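Local atomic coordinates of hypothetical protein (Staphylococcus aureus subsp. aureus, PDB entry 1QYI), a protein that is of unknown function but contains a haloacid dehalogenase (HAD)-like domain, and so is probably a hydrolase of that superfamily. Residues 56-61 with 128-133; 67-72 with 135-140; 262-267 with 290-295. All coordinates share one frame; numbering follows the deposited sequence.

Contact 1 of 3, residues 56-61 with 128-133; sequences RNRIFQ and LNEQLP
R58 and E130 form the salt bridge of this contact, between the last turn of helix 49-60 and the loop that precedes helix 134-137. R58 NH2 donates to E130 OE1 at 3.2 Å, and the N-H...O angle of 139° shows a bent bond. NH2 meets OE1 from above the carboxylate plane, 37° out of it. R58 reaches this position because its chain bends at chi3 (64°), bringing NH2 also within 3.7 Å of L128 CD2. The contact joins a helix C terminus to a loop in the largely helical part of the chain, probably the cap inserted into a HAD core, since helices fill the chain between strand 3-6 and strand 233-237. Here P133 leads into helix 134-137 and touches helix 77-93. Q61, the first residue to leave the helix, has positive phi and approaches E130 at about a right angle. Its amide nitrogen is already engaged within its own segment, where NE2 donates to R58 O at 2.7 Å, nearly in the amide plane and on a carbonyl lone pair. A bend at chi2 folds the chain back for this bond, and the same NE2 packs against E130 CG at 3.1 Å. One water bridges the backbones, donating to I59 O and to E130 O, each at 2.6 Å.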
loop_
_atom_site.group_PDB
_atom_site.type_symbol
_atom_site.label_atom_id
_atom_site.label_comp_id
_atom_site.label_asym_id
_atom_site.label_seq_id
_atom_site.Cartn_x
_atom_site.Cartn_y
_atom_site.Cartn_z
ATOM N N ARG A 56 15.096 5.638 -3.548
ATOM C CA ARG A 56 13.920 5.307 -4.342
ATOM C C ARG A 56 14.180 5.575 -5.819
ATOM O O ARG A 56 13.808 4.790 -6.700
ATOM C CB ARG A 56 12.737 6.155 -3.890
ATOM C CG ARG A 56 11.505 5.977 -4.752
ATOM C CD ARG A 56 10.336 6.791 -4.238
ATOM N NE ARG A 56 9.279 6.816 -5.230
ATOM C CZ ARG A 56 8.036 7.207 -4.996
ATOM N NH1 ARG A 56 7.684 7.614 -3.782
ATOM N NH2 ARG A 56 7.144 7.182 -5.981
ATOM N N ASN A 57 14.804 6.712 -6.078
ATOM C CA ASN A 57 15.121 7.098 -7.430
ATOM C C ASN A 57 16.058 6.087 -8.073
ATOM O O ASN A 57 15.846 5.679 -9.213
ATOM C CB ASN A 57 15.760 8.476 -7.442
ATOM C CG ASN A 57 16.195 8.883 -8.818
ATOM O OD1 ASN A 57 15.400 8.864 -9.755
ATOM N ND2 ASN A 57 17.463 9.253 -8.958
ATOM N N ARG A 58 17.093 5.675 -7.348
ATOM C CA ARG A 58 18.044 4.706 -7.887
ATOM C C ARG A 58 17.410 3.337 -8.116
ATOM O O ARG A 58 17.531 2.764 -9.197
ATOM C CB ARG A 58 19.238 4.533 -6.947
ATOM C CG ARG A 58 20.182 5.708 -6.850
ATOM C CD ARG A 58 21.405 5.274 -6.068
ATOM N NE ARG A 58 22.126 4.216 -6.785
ATOM C CZ ARG A 58 22.983 3.368 -6.224
ATOM N NH1 ARG A 58 23.239 3.439 -4.922
ATOM N NH2 ARG A 58 23.587 2.451 -6.966
ATOM N N ILE A 59 16.747 2.816 -7.086
ATOM C CA ILE A 59 16.111 1.502 -7.159
ATOM C C ILE A 59 15.075 1.408 -8.282
ATOM O O ILE A 59 15.171 0.530 -9.136
ATOM C CB ILE A 59 15.433 1.125 -5.803
ATOM C CG1 ILE A 59 16.459 1.153 -4.669
ATOM C CG2 ILE A 59 14.821 -0.274 -5.889
ATOM C CD1 ILE A 59 17.644 0.215 -4.883
ATOM N N PHE A 60 14.101 2.315 -8.294
ATOM C CA PHE A 60 13.053 2.296 -9.309
ATOM C C PHE A 60 13.305 3.073 -10.609
ATOM O O PHE A 60 12.462 3.060 -11.509
ATOM C CB PHE A 60 11.721 2.761 -8.699
ATOM C CG PHE A 60 11.213 1.884 -7.593
ATOM C CD1 PHE A 60 11.085 0.514 -7.778
ATOM C CD2 PHE A 60 10.848 2.434 -6.363
ATOM C CE1 PHE A 60 10.601 -0.305 -6.756
ATOM C CE2 PHE A 60 10.360 1.625 -5.333
ATOM C CZ PHE A 60 10.236 0.255 -5.528
ATOM N N GLN A 61 14.453 3.743 -10.703
ATOM C CA GLN A 61 14.816 4.512 -11.893
ATOM C C GLN A 61 13.765 5.561 -12.263
ATOM O O GLN A 61 13.097 5.466 -13.301
ATOM C CB GLN A 61 15.039 3.566 -13.070
ATOM C CG GLN A 61 16.125 2.547 -12.821
ATOM C CD GLN A 61 17.517 3.139 -12.905
ATOM O OE1 GLN A 61 18.020 3.425 -13.993
ATOM N NE2 GLN A 61 18.143 3.337 -11.754
ATOM N N LEU A 128 25.799 -3.002 -9.477
ATOM C CA LEU A 128 24.347 -3.092 -9.358
ATOM C C LEU A 128 23.478 -3.233 -10.609
ATOM O O LEU A 128 22.670 -4.169 -10.699
ATOM C CB LEU A 128 23.839 -1.920 -8.529
ATOM C CG LEU A 128 22.410 -2.055 -8.012
ATOM C CD1 LEU A 128 22.149 -3.437 -7.405
ATOM C CD2 LEU A 128 22.211 -0.971 -6.976
ATOM N N ASN A 129 23.638 -2.316 -11.560
ATOM C CA ASN A 129 22.843 -2.319 -12.790
ATOM C C ASN A 129 21.348 -2.248 -12.445
ATOM O O ASN A 129 20.584 -3.182 -12.710
ATOM C CB ASN A 129 23.133 -3.572 -13.623
ATOM C CG ASN A 129 22.350 -3.605 -14.935
ATOM O OD1 ASN A 129 22.390 -4.596 -15.663
ATOM N ND2 ASN A 129 21.639 -2.525 -15.238
ATOM N N GLU A 130 20.941 -1.118 -11.866
ATOM C CA GLU A 130 19.560 -0.905 -11.441
ATOM C C GLU A 130 18.556 -0.725 -12.567
ATOM O O GLU A 130 17.455 -0.225 -12.358
ATOM C CB GLU A 130 19.481 0.280 -10.460
ATOM C CG GLU A 130 20.386 1.472 -10.773
ATOM C CD GLU A 130 21.869 1.162 -10.617
ATOM O OE1 GLU A 130 22.333 0.976 -9.470
ATOM O OE2 GLU A 130 22.563 1.094 -11.654
ATOM N N GLN A 131 18.925 -1.160 -13.761
ATOM C CA GLN A 131 18.026 -1.047 -14.895
ATOM C C GLN A 131 17.531 -2.456 -15.264
ATOM O O GLN A 131 16.519 -2.621 -15.953
ATOM C CB GLN A 131 18.768 -0.418 -16.076
ATOM C CG GLN A 131 17.870 0.177 -17.151
ATOM C CD GLN A 131 17.506 1.634 -16.905
ATOM O OE1 GLN A 131 16.710 1.966 -16.021
ATOM N NE2 GLN A 131 18.110 2.516 -17.683
ATOM N N LEU A 132 18.241 -3.470 -14.776
ATOM C CA LEU A 132 17.905 -4.860 -15.055
ATOM C C LEU A 132 16.430 -5.224 -14.843
ATOM O O LEU A 132 15.790 -5.779 -15.744
ATOM C CB LEU A 132 18.783 -5.796 -14.216
ATOM C CG LEU A 132 18.631 -7.283 -14.553
ATOM C CD1 LEU A 132 19.037 -7.515 -16.001
ATOM C CD2 LEU A 132 19.487 -8.119 -13.618
ATOM N N PRO A 133 15.868 -4.922 -13.653
ATOM C CA PRO A 133 14.461 -5.260 -13.414
ATOM C C PRO A 133 13.523 -4.696 -14.480
ATOM O O PRO A 133 12.579 -5.365 -14.905
ATOM C CB PRO A 133 14.197 -4.697 -12.015
ATOM C CG PRO A 133 15.216 -3.602 -11.870
ATOM C CD PRO A 133 16.441 -4.185 -12.511
HETATM O O HOH W 1 16.615 -1.328 -10.119
#

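Contact 2 of 3, residues 67-72 with 135-140; sequences NKLKSL and QFLDNV
L137 points at segment 67-72 and meets three side chains of it, each at a different inclination. L69 crosses it at about a right angle, and L69 CD2 comes to 3.5 Å from L137 CD1. L72 lies oblique to it, with L72 CD1 packed 4.0 Å from L137 CB. K68 instead runs antiparallel alongside: its CB is 3.9 Å from L137 CD1, while the chain, bent at chi2 and chi4, carries CE back to 4.0 Å from L137 O. In L137 the CG stands anti to the carbonyl carbon (chi1 -50°), which brings the branch across to helix 64-71, with CD1 and CD2 both near L69 CD2 and CD2 also near L72 CD1. L72 has a second partner in V140, its CD2 lying 3.8 Å from V140 O. Helices 77-93 and 144-158 complete the surroundings, M80 meeting L69 and I147 meeting L72, so the contact belongs to the packing of the helical region. The contacts are mostly between aliphatic carbons, and K68 contributes its aliphatic part while NZ remains 6.1 Å from D138 OD2, not in contact. Cohesion here therefore rests mainly on apolar burial, 238 Å² between the segments, with at most a long-range electrostatic contribution from the lysine and aspartate.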
loop_
_atom_site.group_PDB
_atom_site.type_symbol
_atom_site.label_atom_id
_atom_site.label_comp_id
_atom_site.label_asym_id
_atom_site.label_seq_id
_atom_site.Cartn_x
_atom_site.Cartn_y
_atom_site.Cartn_z
ATOM N N ASN A 67 6.190 2.179 -12.025
ATOM C CA ASN A 67 4.987 2.384 -12.828
ATOM C C ASN A 67 4.719 1.231 -13.791
ATOM O O ASN A 67 3.572 0.999 -14.184
ATOM C CB ASN A 67 5.087 3.690 -13.616
ATOM C CG ASN A 67 5.035 4.908 -12.724
ATOM O OD1 ASN A 67 4.124 5.048 -11.905
ATOM N ND2 ASN A 67 6.011 5.800 -12.873
ATOM N N LYS A 68 5.773 0.516 -14.177
ATOM C CA LYS A 68 5.635 -0.616 -15.087
ATOM C C LYS A 68 4.918 -1.750 -14.355
ATOM O O LYS A 68 4.048 -2.407 -14.922
ATOM C CB LYS A 68 7.012 -1.103 -15.562
ATOM C CG LYS A 68 7.055 -1.661 -16.997
ATOM C CD LYS A 68 5.937 -2.666 -17.294
ATOM C CE LYS A 68 6.090 -3.310 -18.679
ATOM N NZ LYS A 68 6.089 -2.327 -19.803
ATOM N N LEU A 69 5.287 -1.969 -13.094
ATOM C CA LEU A 69 4.685 -3.020 -12.280
ATOM C C LEU A 69 3.201 -2.752 -12.093
ATOM O O LEU A 69 2.409 -3.682 -11.940
ATOM C CB LEU A 69 5.370 -3.088 -10.915
ATOM C CG LEU A 69 6.887 -3.312 -10.919
ATOM C CD1 LEU A 69 7.420 -3.128 -9.508
ATOM C CD2 LEU A 69 7.214 -4.697 -11.441
ATOM N N LYS A 70 2.824 -1.478 -12.099
ATOM C CA LYS A 70 1.423 -1.108 -11.946
ATOM C C LYS A 70 0.661 -1.503 -13.208
ATOM O O LYS A 70 -0.347 -2.199 -13.142
ATOM C CB LYS A 70 1.293 0.400 -11.705
ATOM C CG LYS A 70 2.085 0.891 -10.517
ATOM C CD LYS A 70 1.493 0.418 -9.200
ATOM C CE LYS A 70 0.490 1.433 -8.663
ATOM N NZ LYS A 70 1.165 2.720 -8.297
ATOM N N SER A 71 1.155 -1.070 -14.360
ATOM C CA SER A 71 0.495 -1.384 -15.621
ATOM C C SER A 71 0.395 -2.887 -15.898
ATOM O O SER A 71 -0.370 -3.306 -16.766
ATOM C CB SER A 71 1.224 -0.708 -16.787
ATOM O OG SER A 71 2.405 -1.406 -17.152
ATOM N N LEU A 72 1.166 -3.697 -15.173
ATOM C CA LEU A 72 1.141 -5.148 -15.381
ATOM C C LEU A 72 0.248 -5.891 -14.385
ATOM O O LEU A 72 0.043 -7.105 -14.498
ATOM C CB LEU A 72 2.567 -5.719 -15.338
ATOM C CG LEU A 72 3.527 -5.205 -16.425
ATOM C CD1 LEU A 72 4.895 -5.873 -16.291
ATOM C CD2 LEU A 72 2.933 -5.481 -17.795
ATOM N N GLN A 135 14.383 -3.983 -17.548
ATOM C CA GLN A 135 14.692 -4.678 -18.788
ATOM C C GLN A 135 14.304 -6.147 -18.635
ATOM O O GLN A 135 14.602 -6.985 -19.486
ATOM C CB GLN A 135 16.177 -4.550 -19.098
ATOM C CG GLN A 135 16.646 -3.107 -19.222
ATOM C CD GLN A 135 18.152 -3.001 -19.347
ATOM O OE1 GLN A 135 18.685 -1.940 -19.664
ATOM N NE2 GLN A 135 18.848 -4.104 -19.088
ATOM N N PHE A 136 13.640 -6.447 -17.527
ATOM C CA PHE A 136 13.173 -7.789 -17.247
ATOM C C PHE A 136 11.698 -7.870 -17.633
ATOM O O PHE A 136 11.257 -8.846 -18.233
ATOM C CB PHE A 136 13.345 -8.102 -15.756
ATOM C CG PHE A 136 12.464 -9.216 -15.265
ATOM C CD1 PHE A 136 12.685 -10.532 -15.661
ATOM C CD2 PHE A 136 11.387 -8.942 -14.427
ATOM C CE1 PHE A 136 11.843 -11.555 -15.228
ATOM C CE2 PHE A 136 10.541 -9.957 -13.990
ATOM C CZ PHE A 136 10.768 -11.265 -14.391
ATOM N N LEU A 137 10.950 -6.826 -17.289
ATOM C CA LEU A 137 9.516 -6.755 -17.559
ATOM C C LEU A 137 9.187 -6.505 -19.031
ATOM O O LEU A 137 8.042 -6.664 -19.451
ATOM C CB LEU A 137 8.888 -5.657 -16.693
ATOM C CG LEU A 137 9.220 -5.703 -15.196
ATOM C CD1 LEU A 137 8.832 -4.395 -14.567
ATOM C CD2 LEU A 137 8.524 -6.868 -14.530
ATOM N N ASP A 138 10.200 -6.109 -19.800
ATOM C CA ASP A 138 10.066 -5.829 -21.230
ATOM C C ASP A 138 8.996 -6.669 -21.901
ATOM O O ASP A 138 8.081 -6.133 -22.522
ATOM C CB ASP A 138 11.407 -6.055 -21.931
ATOM C CG ASP A 138 12.320 -4.847 -21.833
ATOM O OD1 ASP A 138 13.535 -4.987 -22.105
ATOM O OD2 ASP A 138 11.808 -3.748 -21.505
ATOM N N ASN A 139 9.117 -7.987 -21.788
ATOM C CA ASN A 139 8.137 -8.889 -22.384
ATOM C C ASN A 139 7.545 -9.813 -21.324
ATOM O O ASN A 139 7.987 -10.947 -21.155
ATOM C CB ASN A 139 8.783 -9.704 -23.514
ATOM C CG ASN A 139 10.013 -10.469 -23.057
ATOM O OD1 ASN A 139 10.434 -10.359 -21.902
ATOM N ND2 ASN A 139 10.600 -11.247 -23.963
ATOM N N VAL A 140 6.548 -9.305 -20.603
ATOM C CA VAL A 140 5.876 -10.070 -19.555
ATOM C C VAL A 140 4.369 -9.812 -19.646
ATOM O O VAL A 140 3.930 -8.657 -19.682
ATOM C CB VAL A 140 6.395 -9.664 -18.147
ATOM C CG1 VAL A 140 5.750 -10.525 -17.071
ATOM C CG2 VAL A 140 7.907 -9.808 -18.093
#

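Contact 3 of 3, residues 262-267 with 290-295; sequences FIATAS and YIAALY
F262 and A293 bring the two backbones together, their CA atoms 4.2 Å apart, a separation so short that little side chain can stand between them. From there the first segment passes through the short strand 263-264 and turns at T265 into helix 266-275, whereas 290-295 is the final part of helix 288-295. T265 is the N-cap of the helix it precedes: its OG1 accepts from S267 N at 3.2 Å.

Small side chains suit so close an approach. A264 points its CB toward the helix, where it lies 4.1 Å from A292 CB and equally 4.1 Å from A293 CB, fitting against both alanines at once. A293 CB in turn reaches F262 O at 3.8 Å. The phenyl ring of F262 runs past the carbonyl end of the helix. With CG anti to the carbonyl carbon (chi1 -60°), its CD1 comes to 3.4 Å from A293 O, which approaches obliquely, while CE1 lies 3.9 Å from Y295 O, near the ring plane at its edge. These are van der Waals contacts of ring carbons with carbonyl oxygens, and the interface is one of packing.

Strand 263-264 is an outermost strand of the parallel sheet characteristic of the HAD-like fold; F262 and A264 make backbone hydrogen bonds with I236 of strand 233-237. F262 also makes a cation-pi contact with K3. Helix 288-295 also touches Y305 of helix 302-307 through A292, V318 of strand 318-322 through L294, and helix 325-334 through Y290.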
loop_
_atom_site.group_PDB
_atom_site.type_symbol
_atom_site.label_atom_id
_atom_site.label_comp_id
_atom_site.label_asym_id
_atom_site.label_seq_id
_atom_site.Cartn_x
_atom_site.Cartn_y
_atom_site.Cartn_z
ATOM N N PHE A 262 -17.144 4.312 13.837
ATOM C CA PHE A 262 -17.469 4.684 12.474
ATOM C C PHE A 262 -16.240 4.746 11.580
ATOM O O PHE A 262 -16.159 5.569 10.668
ATOM C CB PHE A 262 -18.191 6.025 12.476
ATOM C CG PHE A 262 -19.468 6.014 13.260
ATOM C CD1 PHE A 262 -20.490 5.135 12.929
ATOM C CD2 PHE A 262 -19.650 6.880 14.332
ATOM C CE1 PHE A 262 -21.679 5.118 13.651
ATOM C CE2 PHE A 262 -20.834 6.875 15.064
ATOM C CZ PHE A 262 -21.849 5.992 14.720
ATOM N N ILE A 263 -15.272 3.882 11.865
ATOM C CA ILE A 263 -14.065 3.805 11.062
ATOM C C ILE A 263 -13.939 2.376 10.559
ATOM O O ILE A 263 -13.576 1.470 11.308
ATOM C CB ILE A 263 -12.816 4.172 11.875
ATOM C CG1 ILE A 263 -12.949 5.598 12.421
ATOM C CG2 ILE A 263 -11.576 4.045 10.995
ATOM C CD1 ILE A 263 -11.734 6.093 13.208
ATOM N N ALA A 264 -14.276 2.177 9.289
ATOM C CA ALA A 264 -14.201 0.860 8.667
ATOM C C ALA A 264 -12.860 0.732 7.938
ATOM O O ALA A 264 -12.453 1.642 7.210
ATOM C CB ALA A 264 -15.360 0.688 7.689
ATOM N N THR A 265 -12.177 -0.392 8.136
ATOM C CA THR A 265 -10.882 -0.614 7.506
ATOM C C THR A 265 -10.809 -1.976 6.835
ATOM O O THR A 265 -11.776 -2.746 6.855
ATOM C CB THR A 265 -9.729 -0.553 8.533
ATOM O OG1 THR A 265 -9.810 -1.683 9.418
ATOM C CG2 THR A 265 -9.800 0.729 9.350
ATOM N N ALA A 266 -9.645 -2.268 6.254
ATOM C CA ALA A 266 -9.403 -3.530 5.563
ATOM C C ALA A 266 -9.431 -4.692 6.545
ATOM O O ALA A 266 -9.606 -5.844 6.151
ATOM C CB ALA A 266 -8.052 -3.480 4.843
ATOM N N SER A 267 -9.238 -4.389 7.822
ATOM C CA SER A 267 -9.274 -5.428 8.836
ATOM C C SER A 267 -10.724 -5.882 8.985
ATOM O O SER A 267 -10.998 -7.073 9.096
ATOM C CB SER A 267 -8.742 -4.905 10.175
ATOM O OG SER A 267 -7.365 -4.554 10.079
ATOM N N TYR A 290 -18.239 1.015 3.680
ATOM C CA TYR A 290 -18.903 2.299 3.769
ATOM C C TYR A 290 -20.165 2.147 4.602
ATOM O O TYR A 290 -20.538 3.048 5.351
ATOM C CB TYR A 290 -19.235 2.848 2.376
ATOM C CG TYR A 290 -18.182 3.800 1.849
ATOM C CD1 TYR A 290 -17.814 4.930 2.582
ATOM C CD2 TYR A 290 -17.508 3.539 0.651
ATOM C CE1 TYR A 290 -16.799 5.777 2.145
ATOM C CE2 TYR A 290 -16.486 4.379 0.199
ATOM C CZ TYR A 290 -16.132 5.501 0.954
ATOM O OH TYR A 290 -15.112 6.332 0.532
ATOM N N ILE A 291 -20.808 0.989 4.485
ATOM C CA ILE A 291 -22.033 0.707 5.230
ATOM C C ILE A 291 -21.735 0.532 6.723
ATOM O O ILE A 291 -22.547 0.886 7.583
ATOM C CB ILE A 291 -22.724 -0.565 4.677
ATOM C CG1 ILE A 291 -23.154 -0.310 3.229
ATOM C CG2 ILE A 291 -23.920 -0.943 5.545
ATOM C CD1 ILE A 291 -23.857 -1.485 2.545
ATOM N N ALA A 292 -20.558 -0.013 7.014
ATOM C CA ALA A 292 -20.127 -0.232 8.383
ATOM C C ALA A 292 -19.753 1.101 9.025
ATOM O O ALA A 292 -19.970 1.313 10.217
ATOM C CB ALA A 292 -18.938 -1.169 8.402
ATOM N N ALA A 293 -19.190 1.993 8.221
ATOM C CA ALA A 293 -18.774 3.306 8.684
ATOM C C ALA A 293 -19.972 4.225 8.879
ATOM O O ALA A 293 -19.881 5.260 9.553
ATOM C CB ALA A 293 -17.816 3.920 7.689
ATOM N N LEU A 294 -21.099 3.836 8.302
ATOM C CA LEU A 294 -22.305 4.637 8.392
ATOM C C LEU A 294 -23.200 4.252 9.563
ATOM O O LEU A 294 -23.548 5.106 10.370
ATOM C CB LEU A 294 -23.083 4.533 7.078
ATOM C CG LEU A 294 -24.107 5.630 6.763
ATOM C CD1 LEU A 294 -24.363 5.694 5.262
ATOM C CD2 LEU A 294 -25.377 5.363 7.519
ATOM N N TYR A 295 -23.567 2.977 9.663
ATOM C CA TYR A 295 -24.441 2.530 10.743
ATOM C C TYR A 295 -23.718 2.136 12.034
ATOM O O TYR A 295 -24.288 2.220 13.120
ATOM C CB TYR A 295 -25.311 1.366 10.264
ATOM C CG TYR A 295 -26.172 1.697 9.070
ATOM C CD1 TYR A 295 -27.062 2.772 9.104
ATOM C CD2 TYR A 295 -26.088 0.945 7.894
ATOM C CE1 TYR A 295 -27.846 3.093 7.994
ATOM C CE2 TYR A 295 -26.869 1.260 6.777
ATOM C CZ TYR A 295 -27.744 2.334 6.836
ATOM O OH TYR A 295 -28.514 2.667 5.741
#

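Overall arrangement
From the N terminus the chain forms strand 3-6 and helix 16-31, then enters the helical region. Segment 56-61 opens contact 1 and 67-72 opens contact 2; the chain then runs through helices 77-93, 98-106 and 111-115 before 128-133 closes the first and 135-140 the second. The two loops therefore cross, and their centres are 13 Å apart: helix 49-60 is joined to the loop before helix 134-137, and helix 64-71 to that helix and the residues after it. Contact 3 follows in series, closing a short loop through helix 266-275 and tying edge strand 263-264 to helix 288-295. Its centre lies 39 Å from that of contact 1, on the opposite side of the chain's centre.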